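PDB 3S9J: member of DUF4221 family from Bacteroides vulgatus, which is of unknown function but folds as a six-bladed beta-propeller that binds sodium ions in the crystal. Local coordinates for residues Asn6-Val11 with Val306-Ala311; Tyr92-Gln97 with Gln170-Gly175; Tyr116-Gln119 with Phe125-Leu128; Thr164-Ser169 with Cys214-Tyr219. All coordinates share one frame; numbering follows the deposited sequence.

Overall arrangement
All four contacts are held mainly by apolar packing, and their places round the six-bladed propeller set them apart. Contacts 1 and 2 lie on opposite sides of the chain's centre, about 35 Å apart between centres; contact 4 sits further in than the others. Contacts 1, 3 and 4 are buried, whereas contact 2 is partly open to solvent. Contacts 2 and 4 share strand 165-171, one at each end, and contact 3 touches contact 2 through Gln-170 and Leu-172. The chemistry follows position: branched aliphatics in contact 1, leucine and tyrosine beside a turn in contact 2, a methyl over a ring plus water in contact 3, and sulfur and selenium against aromatics in contact 4.

Contact 1 (Asn6-Val11 with Val306-Ala311); sequences NEVELV and VIVLNA
Leu-10 carries most of this contact, laying its side chain against both Val-306 and Val-308. Its CD1 lies 3.6 Å from Val-306 CG1 and nearly as close to the CB of the same valine, the two side chains meeting at about a right angle. Further back along the leucine, CG rests 4.1 Å from Val-308 CG2. Val-8, two residues earlier and therefore on the same face of the strand, adds a looser touch, with its CG2 4.2 Å from Val-308 CB. Beta-branched valines suit the extended backbone and present a compact apolar surface, while the longer leucine spans the gap between two strands whose axes come no nearer than 8.0 Å.

Strand alternation puts Val-8 and Leu-10 on one face and Val-306 and Val-308 on the face opposing it, while Glu-9, partly exposed, points away. Rotation of Leu-10 about chi1 (-73°), with CG anti to the carbonyl carbon, carries CD1 over to Val-306. The short segments run at 130° to each other, and their strands belong to different sheets.

Strand 8-19 pairs with strand 354-364, so the N-terminal strand completes the last blade, the "Velcro" closure known from beta-propellers. Val-8 and Leu-10 also pack on Ile-362 of that strand. Strand 315-321 of the adjoining blade receives Leu-10 N at Thr-319 OG1, and strand 278-284 backs Val-306 and Val-308 through Tyr-280.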
# COMPACT_ATOMS: atom_id res chain seq x y z
N ASN A 6 22.86 7.78 10.38
CA ASN A 6 22.88 9.02 9.58
C ASN A 6 23.89 8.99 8.43
O ASN A 6 24.44 10.02 8.04
CB ASN A 6 23.09 10.26 10.46
CG ASN A 6 22.54 11.54 9.82
OD1 ASN A 6 21.81 11.48 8.84
ND2 ASN A 6 22.89 12.69 10.38
N GLU A 7 24.10 7.81 7.84
CA GLU A 7 25.01 7.70 6.71
C GLU A 7 24.41 8.30 5.43
O GLU A 7 25.13 8.97 4.68
CB GLU A 7 25.44 6.24 6.48
CG GLU A 7 26.39 5.73 7.56
CD GLU A 7 26.99 4.38 7.23
OE1 GLU A 7 26.24 3.38 7.20
OE2 GLU A 7 28.21 4.33 6.99
N VAL A 8 23.12 8.10 5.19
CA VAL A 8 22.53 8.56 3.94
C VAL A 8 21.35 9.50 4.14
O VAL A 8 20.79 9.64 5.24
CB VAL A 8 22.10 7.37 3.01
CG1 VAL A 8 23.29 6.46 2.71
CG2 VAL A 8 20.92 6.59 3.59
N GLU A 9 21.01 10.19 3.05
CA GLU A 9 19.82 11.00 2.97
C GLU A 9 19.19 10.91 1.58
O GLU A 9 19.85 10.54 0.60
CB GLU A 9 20.15 12.46 3.27
CG GLU A 9 21.07 13.14 2.27
CD GLU A 9 21.38 14.59 2.65
OE1 GLU A 9 20.55 15.24 3.31
OE2 GLU A 9 22.46 15.07 2.26
N LEU A 10 17.93 11.29 1.49
CA LEU A 10 17.20 11.30 0.23
C LEU A 10 17.20 12.70 -0.37
O LEU A 10 16.83 13.67 0.31
CB LEU A 10 15.77 10.83 0.45
CG LEU A 10 15.58 9.35 0.72
CD1 LEU A 10 14.17 9.06 1.22
CD2 LEU A 10 15.87 8.54 -0.55
N VAL A 11 17.56 12.80 -1.65
CA VAL A 11 17.71 14.07 -2.33
C VAL A 11 16.96 14.08 -3.65
O VAL A 11 17.11 13.16 -4.46
CB VAL A 11 19.22 14.38 -2.56
CG1 VAL A 11 19.41 15.72 -3.33
CG2 VAL A 11 19.96 14.41 -1.23
N VAL A 306 10.87 9.81 5.57
CA VAL A 306 11.17 8.49 5.02
C VAL A 306 12.46 7.99 5.62
O VAL A 306 13.52 8.64 5.50
CB VAL A 306 11.29 8.53 3.50
CG1 VAL A 306 11.66 7.13 2.97
CG2 VAL A 306 9.95 9.02 2.87
N ILE A 307 12.35 6.86 6.30
CA ILE A 307 13.47 6.14 6.88
C ILE A 307 14.02 5.17 5.83
O ILE A 307 13.25 4.44 5.20
CB ILE A 307 13.02 5.31 8.11
CG1 ILE A 307 12.34 6.21 9.15
CG2 ILE A 307 14.19 4.50 8.65
CD1 ILE A 307 11.35 5.50 10.09
N VAL A 308 15.33 5.17 5.64
CA VAL A 308 16.00 4.25 4.73
C VAL A 308 16.68 3.14 5.54
O VAL A 308 17.45 3.43 6.45
CB VAL A 308 17.04 4.96 3.84
CG1 VAL A 308 17.67 3.96 2.86
CG2 VAL A 308 16.39 6.12 3.07
N LEU A 309 16.38 1.88 5.23
CA LEU A 309 17.02 0.75 5.89
C LEU A 309 17.76 -0.06 4.83
O LEU A 309 17.29 -0.18 3.69
CB LEU A 309 15.99 -0.15 6.58
CG LEU A 309 15.10 0.51 7.65
CD1 LEU A 309 13.74 0.99 7.07
CD2 LEU A 309 14.90 -0.44 8.84
N ASN A 310 18.91 -0.62 5.20
CA ASN A 310 19.63 -1.46 4.25
C ASN A 310 19.05 -2.87 4.26
O ASN A 310 18.06 -3.12 4.94
CB ASN A 310 21.16 -1.43 4.51
CG ASN A 310 21.55 -2.02 5.84
OD1 ASN A 310 20.80 -2.79 6.46
ND2 ASN A 310 22.76 -1.69 6.29
N ALA A 311 19.67 -3.80 3.53
CA ALA A 311 19.11 -5.15 3.34
C ALA A 311 19.11 -5.97 4.63
O ALA A 311 18.38 -6.96 4.74
CB ALA A 311 19.83 -5.88 2.20

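Contact 2 (Tyr92-Gln97 with Gln170-Gly175); sequences YILVAQ and QDLRTG
The hydroxyl of Tyr-92 meets a methyl group here: its OH lies 4.1 Å from Leu-172 CD1, the two side chains slanting past each other. Beside it, Leu-94 and Leu-172 reach toward each other tip to tip, CD2 of Leu-94 being 4.1 Å from CD2 of Leu-172. CD1 of Leu-172 is shared by Tyr-92 and Leu-94, while its CD2 faces Leu-94 alone of the two. Leucine suits both places because its forked end bridges a wide separation, the CA atoms of Leu-94 and Leu-172 being 10.0 Å apart. Tyr-92 swings its ring toward Leu-172 by placing CG anti to the backbone N (chi1 -177°), and its polar tip suits a partly exposed margin.

What presents Leu-172 is the turn around it. Asp-171 OD1 takes two backbone N-H groups, that of Arg-173 at 2.8 Å and, from above the carboxylate plane, that of Thr-174 at 3.0 Å. Gln-170 NE2 adds a nearly straight bond to Gly-175 O and also binds Asn-117 O, while Leu-172 O accepts from Tyr-116 OH. Gly-175 has the positive phi that glycine tolerates easily. The arrangement is an Asx turn and Asx motif in the hairpin between strands 165-171 and 177-183, set against the preceding blade of the propeller.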
# COMPACT_ATOMS: atom_id res chain seq x y z
N TYR A 92 -1.11 -10.28 -17.66
CA TYR A 92 -1.88 -11.06 -16.70
C TYR A 92 -1.95 -10.26 -15.44
O TYR A 92 -0.94 -10.06 -14.74
CB TYR A 92 -1.17 -12.40 -16.44
CG TYR A 92 -1.92 -13.35 -15.49
CD1 TYR A 92 -2.97 -14.14 -15.94
CD2 TYR A 92 -1.56 -13.44 -14.15
CE1 TYR A 92 -3.63 -15.04 -15.08
CE2 TYR A 92 -2.23 -14.31 -13.28
CZ TYR A 92 -3.25 -15.10 -13.75
OH TYR A 92 -3.88 -15.97 -12.89
N ILE A 93 -3.14 -9.75 -15.21
CA ILE A 93 -3.43 -8.80 -14.13
C ILE A 93 -4.46 -9.43 -13.20
O ILE A 93 -5.44 -10.00 -13.67
CB ILE A 93 -3.97 -7.46 -14.70
CG1 ILE A 93 -2.85 -6.68 -15.41
CG2 ILE A 93 -4.62 -6.56 -13.57
CD1 ILE A 93 -3.37 -5.59 -16.42
N LEU A 94 -4.23 -9.30 -11.90
CA LEU A 94 -5.19 -9.76 -10.91
C LEU A 94 -5.94 -8.54 -10.35
O LEU A 94 -5.34 -7.51 -10.07
CB LEU A 94 -4.46 -10.52 -9.80
CG LEU A 94 -4.03 -11.95 -10.22
CD1 LEU A 94 -3.07 -12.55 -9.18
CD2 LEU A 94 -5.28 -12.82 -10.41
N VAL A 95 -7.26 -8.69 -10.21
CA VAL A 95 -8.06 -7.60 -9.69
C VAL A 95 -8.91 -8.09 -8.53
O VAL A 95 -9.39 -9.22 -8.50
CB VAL A 95 -8.97 -6.90 -10.75
CG1 VAL A 95 -8.14 -6.42 -11.99
CG2 VAL A 95 -10.14 -7.80 -11.18
N ALA A 96 -9.03 -7.21 -7.54
CA ALA A 96 -9.79 -7.47 -6.31
C ALA A 96 -11.17 -6.83 -6.43
O ALA A 96 -11.29 -5.65 -6.80
CB ALA A 96 -9.07 -6.92 -5.07
N GLN A 97 -12.20 -7.60 -6.11
CA GLN A 97 -13.58 -7.11 -6.12
C GLN A 97 -14.19 -7.42 -4.76
O GLN A 97 -15.04 -8.32 -4.61
CB GLN A 97 -14.36 -7.70 -7.28
CG GLN A 97 -13.70 -7.58 -8.65
CD GLN A 97 -14.60 -7.93 -9.75
OE1 GLN A 97 -15.57 -7.21 -10.03
NE2 GLN A 97 -14.33 -9.05 -10.41
N GLN A 170 -4.81 -17.65 -2.02
CA GLN A 170 -5.72 -18.36 -2.89
C GLN A 170 -4.96 -18.96 -4.05
O GLN A 170 -4.17 -18.29 -4.73
CB GLN A 170 -6.83 -17.42 -3.39
CG GLN A 170 -7.84 -18.16 -4.26
CD GLN A 170 -9.10 -17.40 -4.46
OE1 GLN A 170 -9.08 -16.19 -4.77
NE2 GLN A 170 -10.22 -18.08 -4.31
N ASP A 171 -5.21 -20.25 -4.31
CA ASP A 171 -4.54 -20.96 -5.37
C ASP A 171 -5.17 -20.52 -6.68
O ASP A 171 -6.38 -20.62 -6.86
CB ASP A 171 -4.68 -22.46 -5.14
CG ASP A 171 -3.85 -23.27 -6.08
OD1 ASP A 171 -4.17 -23.26 -7.28
OD2 ASP A 171 -2.84 -23.85 -5.66
N LEU A 172 -4.35 -20.06 -7.61
CA LEU A 172 -4.86 -19.54 -8.88
C LEU A 172 -5.28 -20.64 -9.87
O LEU A 172 -5.88 -20.36 -10.90
CB LEU A 172 -3.82 -18.61 -9.50
CG LEU A 172 -3.49 -17.36 -8.65
CD1 LEU A 172 -2.26 -16.64 -9.20
CD2 LEU A 172 -4.72 -16.42 -8.56
N ARG A 173 -5.00 -21.90 -9.55
CA ARG A 173 -5.57 -23.00 -10.35
C ARG A 173 -6.88 -23.48 -9.74
O ARG A 173 -7.88 -23.57 -10.42
CB ARG A 173 -4.62 -24.16 -10.48
CG ARG A 173 -5.26 -25.27 -11.34
CD ARG A 173 -4.40 -26.39 -11.64
NE ARG A 173 -5.17 -27.47 -12.28
CZ ARG A 173 -5.52 -27.49 -13.57
NH1 ARG A 173 -5.19 -26.49 -14.39
NH2 ARG A 173 -6.21 -28.52 -14.05
N THR A 174 -6.87 -23.80 -8.46
CA THR A 174 -7.99 -24.52 -7.84
C THR A 174 -9.00 -23.63 -7.09
O THR A 174 -10.08 -24.12 -6.72
CB THR A 174 -7.49 -25.58 -6.84
OG1 THR A 174 -6.97 -24.94 -5.68
CG2 THR A 174 -6.40 -26.52 -7.46
N GLY A 175 -8.61 -22.40 -6.82
CA GLY A 175 -9.41 -21.49 -6.00
C GLY A 175 -9.34 -21.71 -4.49
O GLY A 175 -9.95 -20.96 -3.72

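Contact 3 (Tyr116-Gln119 with Phe125-Leu128); sequences YNFQ and FTPL
Phe-118, Leu-128 and Thr-126 bury the most surface here, and the ring of Phe-118 is their meeting place. Leu-128 lays its CD2 over one face, 3.6 Å from the ring centroid and 23° off the normal, a CH-pi contact displaced toward the rim. Its other methyl, CD1, lies 3.6 Å from Phe-118 CB, so the leucine fork straddles the base of the ring. Both side chains have a second conformer, so this geometry holds for one of them. Phe-118 reaches its position with CG anti to its backbone N (chi1 -163°).

The two segments flank a loop that leaves strand 112-117, the outermost strand of one propeller blade, and leads on to strand 139-141 at the edge of the next. Phe-118 also packs on Gln-170 of strand 165-171 in that next blade.

Thr-126 divides its two branches. Its CG2 packs 4.0 Å from the backbone C of Gln-119, and obliquely near the Phe-118 ring, while OG1 is hydrogen-bonded to Gln-149 OE1; threonine thus supplies a methyl and a polar atom from one carbon. A water accepts from Thr-126 N at 3.0 Å and probably donates to Phe-118 O at 2.7 Å, bridging the two backbones. Within 116-119, Asn-117 ND2 donates to Gln-119 OE1 from above its carbonyl plane, at 2.9 Å.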
# COMPACT_ATOMS: atom_id res chain seq x y z
N TYR A 116 -12.65 -15.95 -9.38
CA TYR A 116 -12.52 -16.76 -8.19
C TYR A 116 -13.39 -16.19 -7.07
O TYR A 116 -13.28 -15.03 -6.74
CB TYR A 116 -11.10 -16.78 -7.67
CG TYR A 116 -10.03 -17.14 -8.67
CD1 TYR A 116 -9.42 -16.16 -9.43
CD2 TYR A 116 -9.59 -18.46 -8.80
CE1 TYR A 116 -8.43 -16.47 -10.34
CE2 TYR A 116 -8.57 -18.77 -9.69
CZ TYR A 116 -7.99 -17.78 -10.47
OH TYR A 116 -6.98 -18.07 -11.35
N ASN A 117 -14.17 -17.05 -6.43
CA ASN A 117 -14.81 -16.69 -5.17
C ASN A 117 -13.78 -16.72 -4.06
O ASN A 117 -13.02 -17.68 -3.93
CB ASN A 117 -15.96 -17.66 -4.88
CG ASN A 117 -16.66 -17.38 -3.56
OD1 ASN A 117 -17.27 -16.32 -3.40
ND2 ASN A 117 -16.58 -18.32 -2.61
N PHE A 118 -13.72 -15.66 -3.25
CA PHE A 118 -12.74 -15.61 -2.16
C PHE A 118 -13.50 -15.29 -0.87
O PHE A 118 -13.98 -14.18 -0.65
CB PHE A 118 -11.61 -14.57 -2.41
CG PHE A 118 -10.35 -14.73 -1.54
CD1 PHE A 118 -10.42 -14.84 -0.15
CD2 PHE A 118 -9.09 -14.64 -2.11
CE1 PHE A 118 -9.26 -14.92 0.62
CE2 PHE A 118 -7.93 -14.71 -1.35
CZ PHE A 118 -8.01 -14.86 0.03
N GLN A 119 -13.62 -16.31 -0.04
CA GLN A 119 -14.25 -16.19 1.27
C GLN A 119 -13.36 -16.97 2.21
O GLN A 119 -12.42 -17.66 1.76
CB GLN A 119 -15.65 -16.82 1.25
CG GLN A 119 -16.65 -16.04 0.40
CD GLN A 119 -17.97 -16.79 0.24
OE1 GLN A 119 -18.01 -17.97 -0.16
NE2 GLN A 119 -19.07 -16.11 0.54
N PHE A 125 -17.68 -13.78 4.64
CA PHE A 125 -17.12 -12.63 3.97
C PHE A 125 -15.83 -12.25 4.65
O PHE A 125 -15.75 -12.21 5.88
CB PHE A 125 -18.09 -11.44 4.04
CG PHE A 125 -17.49 -10.18 3.48
CD1 PHE A 125 -17.55 -9.91 2.12
CD2 PHE A 125 -16.83 -9.30 4.32
CE1 PHE A 125 -16.96 -8.75 1.60
CE2 PHE A 125 -16.23 -8.14 3.80
CZ PHE A 125 -16.31 -7.89 2.43
N THR A 126 -14.81 -11.93 3.85
CA THR A 126 -13.55 -11.39 4.37
C THR A 126 -13.07 -10.29 3.42
O THR A 126 -13.14 -10.46 2.20
CB THR A 126 -12.46 -12.51 4.58
OG1 THR A 126 -11.25 -11.92 5.05
CG2 THR A 126 -12.17 -13.27 3.31
N PRO A 127 -12.62 -9.13 3.96
CA PRO A 127 -12.19 -8.07 3.03
C PRO A 127 -11.07 -8.51 2.09
O PRO A 127 -10.10 -9.11 2.53
CB PRO A 127 -11.74 -6.94 3.97
CG PRO A 127 -12.63 -7.12 5.19
CD PRO A 127 -12.78 -8.63 5.34
N LEU A 128 -11.24 -8.20 0.81
CA LEU A 128 -10.27 -8.53 -0.25
C LEU A 128 -9.70 -7.24 -0.79
O LEU A 128 -10.44 -6.44 -1.37
CB LEU A 128 -10.96 -9.22 -1.42
CG LEU A 128 -11.66 -10.50 -1.10
CD1 LEU A 128 -12.29 -11.03 -2.39
CD2 LEU A 128 -10.64 -11.46 -0.50
O HOH W 1 -15.14 -12.21 0.86

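Contact 4 (Thr164-Ser169 with Cys214-Tyr219); sequences THMFAS and CGFFGY
Met-166 and Phe-216 come from opposite directions, with selenium at the edge of the Phe-216 ring. Residue 166 is selenomethionine, with selenium in place of sulfur: SE lies 5.0 Å from the Phe-216 centroid and 80° off the ring normal, a Met-aromatic contact. Its terminal methyl comes closer, CE standing 3.6 Å from Phe-216 CZ in an oblique approach. A bend at chi3 (66°) turns CE aside, where it meets both Phe-216 and Cys-214, with Met-166 CE 3.9 Å from Cys-214 SG.

Cys-214 repeats the theme with the partners exchanged between segments. Its SG lies in the plane of the Phe-167 ring, at the edge, 4.9 Å from the centroid and 3.7 Å from CE2. The small thiol suits this position because it reaches the ring edge while its CB stays beside the Met-166 methyl; the long, flexible methionine suits the span between blades, the CA atoms of Met-166 and Cys-214 being 9.8 Å apart.

Phe-216 ends strand 211-216 and begins a type I turn that closes at Tyr-219. Around the contact, Phe-201 and Met-223 also pack on Met-166, and Tyr-203 meets Phe-167 edge-to-face. Without the ring, as with an alanine at Phe-216, the CE methyl of Met-166 is likely to lose an aromatic partner and be freer to turn.

Ring edges carry the partially positive hydrogens, so the edge-on placing of both chalcogens is consistent with weak electrostatic attraction added to dispersion, a polarisable interface between two propeller blades.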
# COMPACT_ATOMS: atom_id res chain seq x y z
N THR A 164 -5.24 -14.78 15.34
CA THR A 164 -5.84 -14.21 14.14
C THR A 164 -4.78 -14.12 13.05
O THR A 164 -3.70 -13.59 13.26
CB THR A 164 -6.41 -12.77 14.46
OG1 THR A 164 -7.41 -12.87 15.49
CG2 THR A 164 -6.99 -12.08 13.21
N HIS A 165 -5.10 -14.64 11.86
CA HIS A 165 -4.15 -14.68 10.77
C HIS A 165 -4.02 -13.31 10.09
O HIS A 165 -5.03 -12.67 9.77
CB HIS A 165 -4.59 -15.68 9.70
CG HIS A 165 -4.71 -17.09 10.20
ND1 HIS A 165 -5.89 -17.61 10.69
CD2 HIS A 165 -3.79 -18.08 10.27
CE1 HIS A 165 -5.69 -18.87 11.04
NE2 HIS A 165 -4.43 -19.18 10.80
N MSE A 166 -2.78 -12.93 9.81
CA MSE A 166 -2.48 -11.73 9.05
C MSE A 166 -2.63 -11.88 7.53
O MSE A 166 -2.79 -10.89 6.86
CB MSE A 166 -1.07 -11.23 9.35
CG MSE A 166 -0.95 -10.53 10.74
SE MSE A 166 0.88 -10.08 11.16
CE MSE A 166 1.10 -8.82 9.81
N PHE A 167 -2.48 -13.11 7.01
CA PHE A 167 -2.54 -13.37 5.59
C PHE A 167 -3.32 -14.63 5.26
O PHE A 167 -3.42 -15.54 6.09
CB PHE A 167 -1.13 -13.54 5.04
CG PHE A 167 -0.34 -12.27 5.01
CD1 PHE A 167 -0.39 -11.43 3.89
CD2 PHE A 167 0.44 -11.89 6.09
CE1 PHE A 167 0.33 -10.25 3.86
CE2 PHE A 167 1.14 -10.70 6.06
CZ PHE A 167 1.09 -9.90 4.96
N ALA A 168 -3.87 -14.66 4.07
CA ALA A 168 -4.45 -15.85 3.47
C ALA A 168 -3.98 -15.88 2.03
O ALA A 168 -3.60 -14.85 1.48
CB ALA A 168 -5.94 -15.83 3.53
N SER A 169 -3.99 -17.08 1.43
CA SER A 169 -3.62 -17.20 0.02
C SER A 169 -4.73 -17.90 -0.73
O SER A 169 -5.51 -18.62 -0.13
CB SER A 169 -2.31 -17.96 -0.17
OG SER A 169 -2.47 -19.35 0.15
N CYS A 214 6.51 -6.63 7.11
CA CYS A 214 5.27 -5.99 7.53
C CYS A 214 5.57 -4.92 8.57
O CYS A 214 6.33 -5.15 9.51
CB CYS A 214 4.30 -6.97 8.14
SG CYS A 214 3.88 -8.36 7.05
N GLY A 215 4.95 -3.75 8.37
CA GLY A 215 5.09 -2.60 9.27
C GLY A 215 3.73 -2.14 9.76
O GLY A 215 2.99 -1.48 9.03
N PHE A 216 3.41 -2.49 11.01
CA PHE A 216 2.19 -2.00 11.66
C PHE A 216 2.31 -0.50 11.82
O PHE A 216 3.34 0.00 12.23
CB PHE A 216 1.94 -2.69 13.03
CG PHE A 216 1.33 -4.05 12.89
CD1 PHE A 216 -0.05 -4.20 12.80
CD2 PHE A 216 2.13 -5.16 12.76
CE1 PHE A 216 -0.61 -5.43 12.62
CE2 PHE A 216 1.59 -6.40 12.54
CZ PHE A 216 0.21 -6.55 12.50
N PHE A 217 1.27 0.21 11.42
CA PHE A 217 1.27 1.66 11.48
C PHE A 217 1.58 2.17 12.90
O PHE A 217 2.26 3.18 13.06
CB PHE A 217 -0.06 2.23 11.02
CG PHE A 217 -0.48 1.79 9.62
CD1 PHE A 217 0.45 1.62 8.60
CD2 PHE A 217 -1.83 1.58 9.33
CE1 PHE A 217 0.02 1.24 7.29
CE2 PHE A 217 -2.24 1.18 8.05
CZ PHE A 217 -1.31 1.03 7.05
N GLY A 218 1.11 1.46 13.91
CA GLY A 218 1.28 1.92 15.29
C GLY A 218 2.49 1.39 16.02
O GLY A 218 2.55 1.52 17.24
N TYR A 219 3.47 0.83 15.32
CA TYR A 219 4.57 0.12 15.98
C TYR A 219 5.94 0.50 15.45
O TYR A 219 6.16 0.60 14.25
CB TYR A 219 4.36 -1.39 15.83
CG TYR A 219 5.10 -2.28 16.82
CD1 TYR A 219 5.26 -1.93 18.15
CD2 TYR A 219 5.58 -3.52 16.41
CE1 TYR A 219 5.90 -2.79 19.05
CE2 TYR A 219 6.23 -4.38 17.30
CZ TYR A 219 6.38 -4.02 18.61
OH TYR A 219 7.00 -4.89 19.48